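Local atomic coordinates of rhamnosidase B (Bacillus sp., PDB entry 2OKX), a protein that probably hydrolyses terminal alpha-L-rhamnose from glycosides with inversion of configuration, as an alpha-L-rhamnosidase of glycoside hydrolase family 78. Residues R177-P181 / A182-P186; D609-P612 / L613-Q617; P655-K658 / H659-H663. All blocks are in the same frame, centred on the assembly; numbering follows the deposited sequence.

Contact 1 of 3, residues R177-P181 / A182-P186; sequences RSIGP and AGTAP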
loop_
_atom_site.group_PDB
_atom_site.type_symbol
_atom_site.label_atom_id
_atom_site.label_comp_id
_atom_site.label_asym_id
_atom_site.label_seq_id
_atom_site.Cartn_x
_atom_site.Cartn_y
_atom_site.Cartn_z
ATOM N N ARG A 177 18.650 -12.225 25.013
ATOM C CA ARG A 177 18.560 -13.679 25.055
ATOM C C ARG A 177 18.784 -14.247 23.659
ATOM O O ARG A 177 18.120 -13.842 22.707
ATOM C CB ARG A 177 17.180 -14.103 25.563
ATOM C CG ARG A 177 16.734 -13.384 26.828
ATOM C CD ARG A 177 15.330 -13.808 27.251
ATOM N NE ARG A 177 14.861 -13.060 28.417
ATOM C CZ ARG A 177 13.709 -13.285 29.043
ATOM N NH1 ARG A 177 13.368 -12.549 30.095
ATOM N NH2 ARG A 177 12.896 -14.246 28.624
ATOM N N SER A 178 19.720 -15.180 23.535
ATOM C CA SER A 178 20.001 -15.792 22.243
ATOM C C SER A 178 18.866 -16.727 21.845
ATOM O O SER A 178 18.329 -17.450 22.680
ATOM C CB SER A 178 21.312 -16.578 22.299
ATOM O OG SER A 178 21.550 -17.247 21.074
ATOM N N ILE A 179 18.501 -16.701 20.567
ATOM C CA ILE A 179 17.433 -17.547 20.050
ATOM C C ILE A 179 18.039 -18.708 19.276
ATOM O O ILE A 179 17.452 -19.784 19.189
ATOM C CB ILE A 179 16.501 -16.756 19.105
ATOM C CG1 ILE A 179 15.829 -15.616 19.872
ATOM C CG2 ILE A 179 15.453 -17.683 18.506
ATOM C CD1 ILE A 179 14.943 -14.735 19.005
ATOM N N GLY A 180 19.223 -18.480 18.719
ATOM C CA GLY A 180 19.894 -19.514 17.954
ATOM C C GLY A 180 20.739 -18.921 16.844
ATOM O O GLY A 180 20.676 -17.719 16.590
ATOM N N PRO A 181 21.547 -19.742 16.160
ATOM C CA PRO A 181 22.390 -19.234 15.077
ATOM C C PRO A 181 21.563 -18.950 13.828
ATOM O O PRO A 181 20.347 -19.139 13.825
ATOM C CB PRO A 181 23.376 -20.373 14.862
ATOM C CG PRO A 181 22.506 -21.580 15.091
ATOM C CD PRO A 181 21.735 -21.193 16.339
ATOM N N ALA A 182 22.226 -18.490 12.774
ATOM C CA ALA A 182 21.544 -18.212 11.520
ATOM C C ALA A 182 21.019 -19.542 10.992
ATOM O O ALA A 182 21.752 -20.530 10.945
ATOM C CB ALA A 182 22.511 -17.595 10.518
ATOM N N GLY A 183 19.748 -19.568 10.603
ATOM C CA GLY A 183 19.165 -20.794 10.093
ATOM C C GLY A 183 18.127 -21.343 11.048
ATOM O O GLY A 183 17.391 -22.265 10.710
ATOM N N THR A 184 18.076 -20.778 12.250
ATOM C CA THR A 184 17.113 -21.198 13.260
ATOM C C THR A 184 15.724 -20.750 12.808
ATOM O O THR A 184 15.571 -19.665 12.244
ATOM C CB THR A 184 17.432 -20.555 14.627
ATOM O OG1 THR A 184 18.756 -20.921 15.029
ATOM C CG2 THR A 184 16.446 -21.021 15.687
ATOM N N ALA A 185 14.716 -21.585 13.046
ATOM C CA ALA A 185 13.350 -21.254 12.657
ATOM C C ALA A 185 12.936 -19.950 13.325
ATOM O O ALA A 185 13.405 -19.633 14.417
ATOM C CB ALA A 185 12.395 -22.375 13.061
ATOM N N PRO A 186 12.021 -19.193 12.696
ATOM C CA PRO A 186 11.358 -19.492 11.419
ATOM C C PRO A 186 12.074 -19.008 10.155
ATOM O O PRO A 186 11.607 -19.250 9.043
ATOM C CB PRO A 186 9.999 -18.825 11.590
ATOM C CG PRO A 186 10.355 -17.584 12.343
ATOM C CD PRO A 186 11.330 -18.093 13.396
#
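With chi1 at -58°, Thr184 sets OG1 beside its own backbone N, so that hydroxyl and N-H both face the carbonyl of Pro181; the methyl CG2 turns the other way, toward Ile179 O at 3.8 Å. The four residues Pro181 to Thr184 form a type II beta turn that carries the chain out of strand 174-181 in the N-terminal beta region. Gly183, with its positive phi of 112°, fills the third position of the turn, where a CB would run into the preceding carbonyl oxygen. The turn is closed by Thr184 N donating to Pro181 O over 3.2 Å, and tightened by Thr184 OG1 donating to the same oxygen over 2.7 Å. Both donors reach Pro181 O from one face of the carbonyl plane. At Gly180 a CB would collide with the Thr184 hydroxyl. Nearby, Ile179 and Gly180 share backbone bonds with Trp10 of the adjoining strand 9-12, while Ala182 rests on Trp6. The pyrrolidine ring of Pro181 and the side chain of Thr184 cross at about a right angle, with Pro181 CD 3.3 Å from Thr184 OG1.

Contact 2 of 3, residues D609-P612 / L613-Q617; sequences DETP and LYLDQ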
loop_
_atom_site.group_PDB
_atom_site.type_symbol
_atom_site.label_atom_id
_atom_site.label_comp_id
_atom_site.label_asym_id
_atom_site.label_seq_id
_atom_site.Cartn_x
_atom_site.Cartn_y
_atom_site.Cartn_z
ATOM N N ASP A 609 3.962 -22.643 -2.413
ATOM C CA ASP A 609 3.548 -23.550 -1.344
ATOM C C ASP A 609 2.096 -23.304 -0.955
ATOM O O ASP A 609 1.376 -24.237 -0.603
ATOM C CB ASP A 609 4.434 -23.386 -0.104
ATOM C CG ASP A 609 5.839 -23.913 -0.313
ATOM O OD1 ASP A 609 5.982 -25.032 -0.851
ATOM O OD2 ASP A 609 6.801 -23.214 0.071
ATOM N N GLU A 610 1.671 -22.047 -1.015
ATOM C CA GLU A 610 0.299 -21.690 -0.674
ATOM C C GLU A 610 -0.654 -22.150 -1.772
ATOM O O GLU A 610 -1.724 -22.681 -1.493
ATOM C CB GLU A 610 0.161 -20.175 -0.502
ATOM C CG GLU A 610 -0.235 -19.718 0.898
ATOM C CD GLU A 610 -1.203 -20.666 1.580
ATOM O OE1 GLU A 610 -0.737 -21.689 2.123
ATOM O OE2 GLU A 610 -2.424 -20.398 1.569
ATOM N N THR A 611 -0.261 -21.928 -3.021
ATOM C CA THR A 611 -1.079 -22.314 -4.163
ATOM C C THR A 611 -0.323 -22.153 -5.478
ATOM O O THR A 611 0.326 -21.131 -5.715
ATOM C CB THR A 611 -2.372 -21.474 -4.246
ATOM O OG1 THR A 611 -2.948 -21.617 -5.550
ATOM C CG2 THR A 611 -2.078 -20.001 -3.986
ATOM N N PRO A 612 -0.401 -23.169 -6.353
ATOM C CA PRO A 612 0.271 -23.155 -7.655
ATOM C C PRO A 612 -0.256 -22.052 -8.569
ATOM O O PRO A 612 0.343 -21.754 -9.603
ATOM C CB PRO A 612 -0.016 -24.553 -8.201
ATOM C CG PRO A 612 -1.367 -24.854 -7.632
ATOM C CD PRO A 612 -1.206 -24.395 -6.196
ATOM N N LEU A 613 -1.383 -21.457 -8.187
ATOM C CA LEU A 613 -1.987 -20.381 -8.968
ATOM C C LEU A 613 -1.328 -19.039 -8.631
ATOM O O LEU A 613 -1.516 -18.048 -9.341
ATOM C CB LEU A 613 -3.494 -20.313 -8.701
ATOM C CG LEU A 613 -4.290 -21.590 -9.008
ATOM C CD1 LEU A 613 -5.767 -21.346 -8.733
ATOM C CD2 LEU A 613 -4.077 -22.005 -10.463
ATOM N N TYR A 614 -0.565 -19.033 -7.539
ATOM C CA TYR A 614 0.182 -17.867 -7.058
ATOM C C TYR A 614 -0.661 -16.732 -6.478
ATOM O O TYR A 614 -1.698 -16.365 -7.031
ATOM C CB TYR A 614 1.093 -17.333 -8.174
ATOM C CG TYR A 614 2.158 -18.322 -8.631
ATOM C CD1 TYR A 614 2.938 -18.066 -9.759
ATOM C CD2 TYR A 614 2.377 -19.517 -7.940
ATOM C CE1 TYR A 614 3.911 -18.977 -10.188
ATOM C CE2 TYR A 614 3.342 -20.432 -8.358
ATOM C CZ TYR A 614 4.105 -20.158 -9.481
ATOM O OH TYR A 614 5.056 -21.068 -9.894
ATOM N N LEU A 615 -0.193 -16.179 -5.359
ATOM C CA LEU A 615 -0.881 -15.087 -4.669
ATOM C C LEU A 615 -0.879 -13.781 -5.455
ATOM O O LEU A 615 0.073 -13.486 -6.176
ATOM C CB LEU A 615 -0.255 -14.859 -3.289
ATOM C CG LEU A 615 -0.917 -15.590 -2.114
ATOM C CD1 LEU A 615 -1.123 -17.054 -2.461
ATOM C CD2 LEU A 615 -0.063 -15.439 -0.863
ATOM N N ASP A 616 -1.951 -13.005 -5.302
ATOM C CA ASP A 616 -2.096 -11.735 -6.005
ATOM C C ASP A 616 -1.286 -10.587 -5.395
ATOM O O ASP A 616 -1.163 -9.520 -5.996
ATOM C CB ASP A 616 -3.586 -11.373 -6.131
ATOM C CG ASP A 616 -4.354 -11.554 -4.830
ATOM O OD1 ASP A 616 -5.578 -11.807 -4.903
ATOM O OD2 ASP A 616 -3.749 -11.432 -3.745
ATOM N N GLN A 617 -0.747 -10.809 -4.198
ATOM C CA GLN A 617 0.118 -9.843 -3.520
ATOM C C GLN A 617 1.069 -10.658 -2.641
ATOM O O GLN A 617 0.653 -11.631 -2.010
ATOM C CB GLN A 617 -0.683 -8.805 -2.700
ATOM C CG GLN A 617 -2.040 -9.245 -2.173
ATOM C CD GLN A 617 -1.941 -10.106 -0.931
ATOM O OE1 GLN A 617 -1.439 -9.669 0.107
ATOM N NE2 GLN A 617 -2.424 -11.338 -1.031
#
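A type I beta turn from Thr611 to Tyr614, with an ST turn built into its first half, bends the loop between helices 595-603 and 627-644 in the six-hairpin glycosidase domain. Thr611 O takes the N-H of Tyr614 at 2.9 Å. Thr611 OG1 takes the N-H of Leu613 at 3.1 Å, a fairly straight bond of 158°. The Thr611 hydroxyl lies anti to its own backbone N (chi1 164°), and this puts OG1 next to the carbonyl side, where it also meets Leu613 CB. The same rotation wedges CG2 between the N and the carbonyl carbon and presses it against Leu615 CD1 at 3.5 Å, closer than methyl groups usually pack; that CD1 also meets Glu610 CB. The ring of Tyr614 folds back over the turn: Pro612 O lies 3.4 Å above one face, toward the rim, and Thr611 O sits at the edge, 3.4 Å from Tyr614 CD2. Beyond the turn the ring meets Trp633 edge-to-face, and its hydroxyl is hydrogen-bonded to Ala656 O of helix 647-665. Farther along, Gln617 NE2 donates to Asp616 OD2 over 3.0 Å, with the oxygen in the amide plane; NE2 also bonds Trp622 O and OE1 bonds Ser620 OG, consistent with this amide orientation. The chemistry of the turn is a division of labour within one buried threonine: its two oxygens satisfy two successive backbone N-H groups, its methyl serves the apolar side, and the OG1 bond to Leu613 N and the CG2 contact with Leu615 together probably hold its chi1.

Contact 3 of 3, residues P655-K658 / H659-H663; sequences PAVK and HTLTH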
loop_
_atom_site.group_PDB
_atom_site.type_symbol
_atom_site.label_atom_id
_atom_site.label_comp_id
_atom_site.label_asym_id
_atom_site.label_seq_id
_atom_site.Cartn_x
_atom_site.Cartn_y
_atom_site.Cartn_z
ATOM N N PRO A 655 10.659 -22.280 -15.155
ATOM C CA PRO A 655 9.995 -23.336 -14.381
ATOM C C PRO A 655 8.779 -22.845 -13.593
ATOM O O PRO A 655 7.727 -23.489 -13.598
ATOM C CB PRO A 655 11.114 -23.847 -13.476
ATOM C CG PRO A 655 12.322 -23.694 -14.346
ATOM C CD PRO A 655 12.116 -22.315 -14.941
ATOM N N ALA A 656 8.920 -21.705 -12.919
ATOM C CA ALA A 656 7.817 -21.148 -12.140
ATOM C C ALA A 656 6.661 -20.762 -13.054
ATOM O O ALA A 656 5.493 -20.876 -12.677
ATOM C CB ALA A 656 8.292 -19.930 -11.350
ATOM N N VAL A 657 6.988 -20.299 -14.257
ATOM C CA VAL A 657 5.971 -19.901 -15.225
ATOM C C VAL A 657 5.221 -21.125 -15.740
ATOM O O VAL A 657 3.992 -21.133 -15.811
ATOM C CB VAL A 657 6.607 -19.157 -16.424
ATOM C CG1 VAL A 657 5.562 -18.910 -17.500
ATOM C CG2 VAL A 657 7.204 -17.834 -15.955
ATOM N N LYS A 658 5.978 -22.155 -16.102
ATOM C CA LYS A 658 5.407 -23.399 -16.609
ATOM C C LYS A 658 4.528 -24.038 -15.534
ATOM O O LYS A 658 3.406 -24.474 -15.801
ATOM C CB LYS A 658 6.542 -24.350 -16.996
ATOM C CG LYS A 658 6.108 -25.688 -17.567
ATOM C CD LYS A 658 7.332 -26.530 -17.909
ATOM C CE LYS A 658 6.943 -27.870 -18.505
ATOM N NZ LYS A 658 6.147 -27.701 -19.750
ATOM N N HIS A 659 5.054 -24.073 -14.315
ATOM C CA HIS A 659 4.356 -24.651 -13.174
ATOM C C HIS A 659 2.952 -24.084 -12.956
ATOM O O HIS A 659 1.986 -24.836 -12.842
ATOM C CB HIS A 659 5.192 -24.453 -11.907
ATOM C CG HIS A 659 4.524 -24.933 -10.657
ATOM N ND1 HIS A 659 4.228 -26.260 -10.431
ATOM C CD2 HIS A 659 4.083 -24.259 -9.569
ATOM C CE1 HIS A 659 3.634 -26.383 -9.257
ATOM N NE2 HIS A 659 3.534 -25.183 -8.714
ATOM N N THR A 660 2.835 -22.759 -12.901
ATOM C CA THR A 660 1.534 -22.144 -12.669
ATOM C C THR A 660 0.574 -22.304 -13.849
ATOM O O THR A 660 -0.622 -22.533 -13.652
ATOM C CB THR A 660 1.675 -20.641 -12.306
ATOM O OG1 THR A 660 0.423 -20.159 -11.801
ATOM C CG2 THR A 660 2.076 -19.819 -13.525
ATOM N N LEU A 661 1.085 -22.191 -15.072
ATOM C CA LEU A 661 0.228 -22.348 -16.244
ATOM C C LEU A 661 -0.332 -23.765 -16.307
ATOM O O LEU A 661 -1.483 -23.971 -16.694
ATOM C CB LEU A 661 0.998 -22.041 -17.529
ATOM C CG LEU A 661 1.202 -20.554 -17.839
ATOM C CD1 LEU A 661 2.013 -20.402 -19.122
ATOM C CD2 LEU A 661 -0.158 -19.879 -17.981
ATOM N N THR A 662 0.486 -24.738 -15.922
ATOM C CA THR A 662 0.061 -26.131 -15.923
ATOM C C THR A 662 -1.169 -26.291 -15.036
ATOM O O THR A 662 -2.142 -26.942 -15.418
ATOM C CB THR A 662 1.181 -27.057 -15.403
ATOM O OG1 THR A 662 2.278 -27.040 -16.325
ATOM C CG2 THR A 662 0.668 -28.488 -15.244
ATOM N N HIS A 663 -1.132 -25.679 -13.855
ATOM C CA HIS A 663 -2.257 -25.776 -12.938
ATOM C C HIS A 663 -3.481 -24.965 -13.354
ATOM O O HIS A 663 -4.608 -25.335 -13.024
ATOM C CB HIS A 663 -1.816 -25.412 -11.521
ATOM C CG HIS A 663 -0.938 -26.446 -10.891
ATOM N ND1 HIS A 663 0.384 -26.616 -11.242
ATOM C CD2 HIS A 663 -1.211 -27.408 -9.976
ATOM C CE1 HIS A 663 0.888 -27.637 -10.572
ATOM N NE2 HIS A 663 -0.058 -28.136 -9.797
#
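One face of the His659 imidazole carries His663 ND1, one helical turn on, 3.7 Å above the plane and offset toward the rim. At its own edge and in its ring plane, His663 ND1 donates to His659 O over 2.9 Å in a nearly straight bond of 169°. This side-chain bond accompanies a weak backbone one, since His663 N is 3.4 Å from the same His659 O. Back across the contact, His659 CB rests 3.2 Å from Pro655 O, which also receives the His659 N-H. The helical i to i+4 pattern continues with Thr660 N to Ala656 O and Leu661 N to Val657 O. On the next carbonyl two donors converge: Thr662 N comes nearly end-on to Lys658 O at 2.9 Å, and Thr662 OG1, turned beside its own backbone N by a chi1 of -66°, comes in above the carbonyl plane, also at 2.9 Å. With an alanine at Thr662, Lys658 O would probably keep the helical N-H but lose its second donor, and the packing on Phe725 would likely be thinned. Thr660 packs CG2 3.3 Å from Val657 O and gives its hydroxyl to Pro612 O in the loop before helix 627-644. On the buried side Val657 and Leu661 run alongside each other off the same face of the helix, CG1 of the one 4.2 Å from CD1 of the other. Here helix 647-665 takes its place among the helices of the alpha barrel: Val657 and Leu661 pack on helices 627-644 and 696-715, while Lys658, Leu661 and Thr662 touch Phe725 of helix 723-739.

Contact 1 is a surface turn of the N-terminal beta region, its centre about 28 Å from that of contact 2 and 34 Å from that of contact 3; it touches neither. Contacts 2 and 3 share the helical glycosidase domain and join directly, loop to helix, through hydroxyl-to-carbonyl bonds given in both directions and through proline and tyrosine packed on the two histidines. Contact 2 is buried, contact 3 only partly so. All three use a threonine hydroxyl on the local backbone, but differently: as a second donor to a turn carbonyl in contact 1, as an acceptor in contact 2, and as a second donor to a helical carbonyl in contact 3.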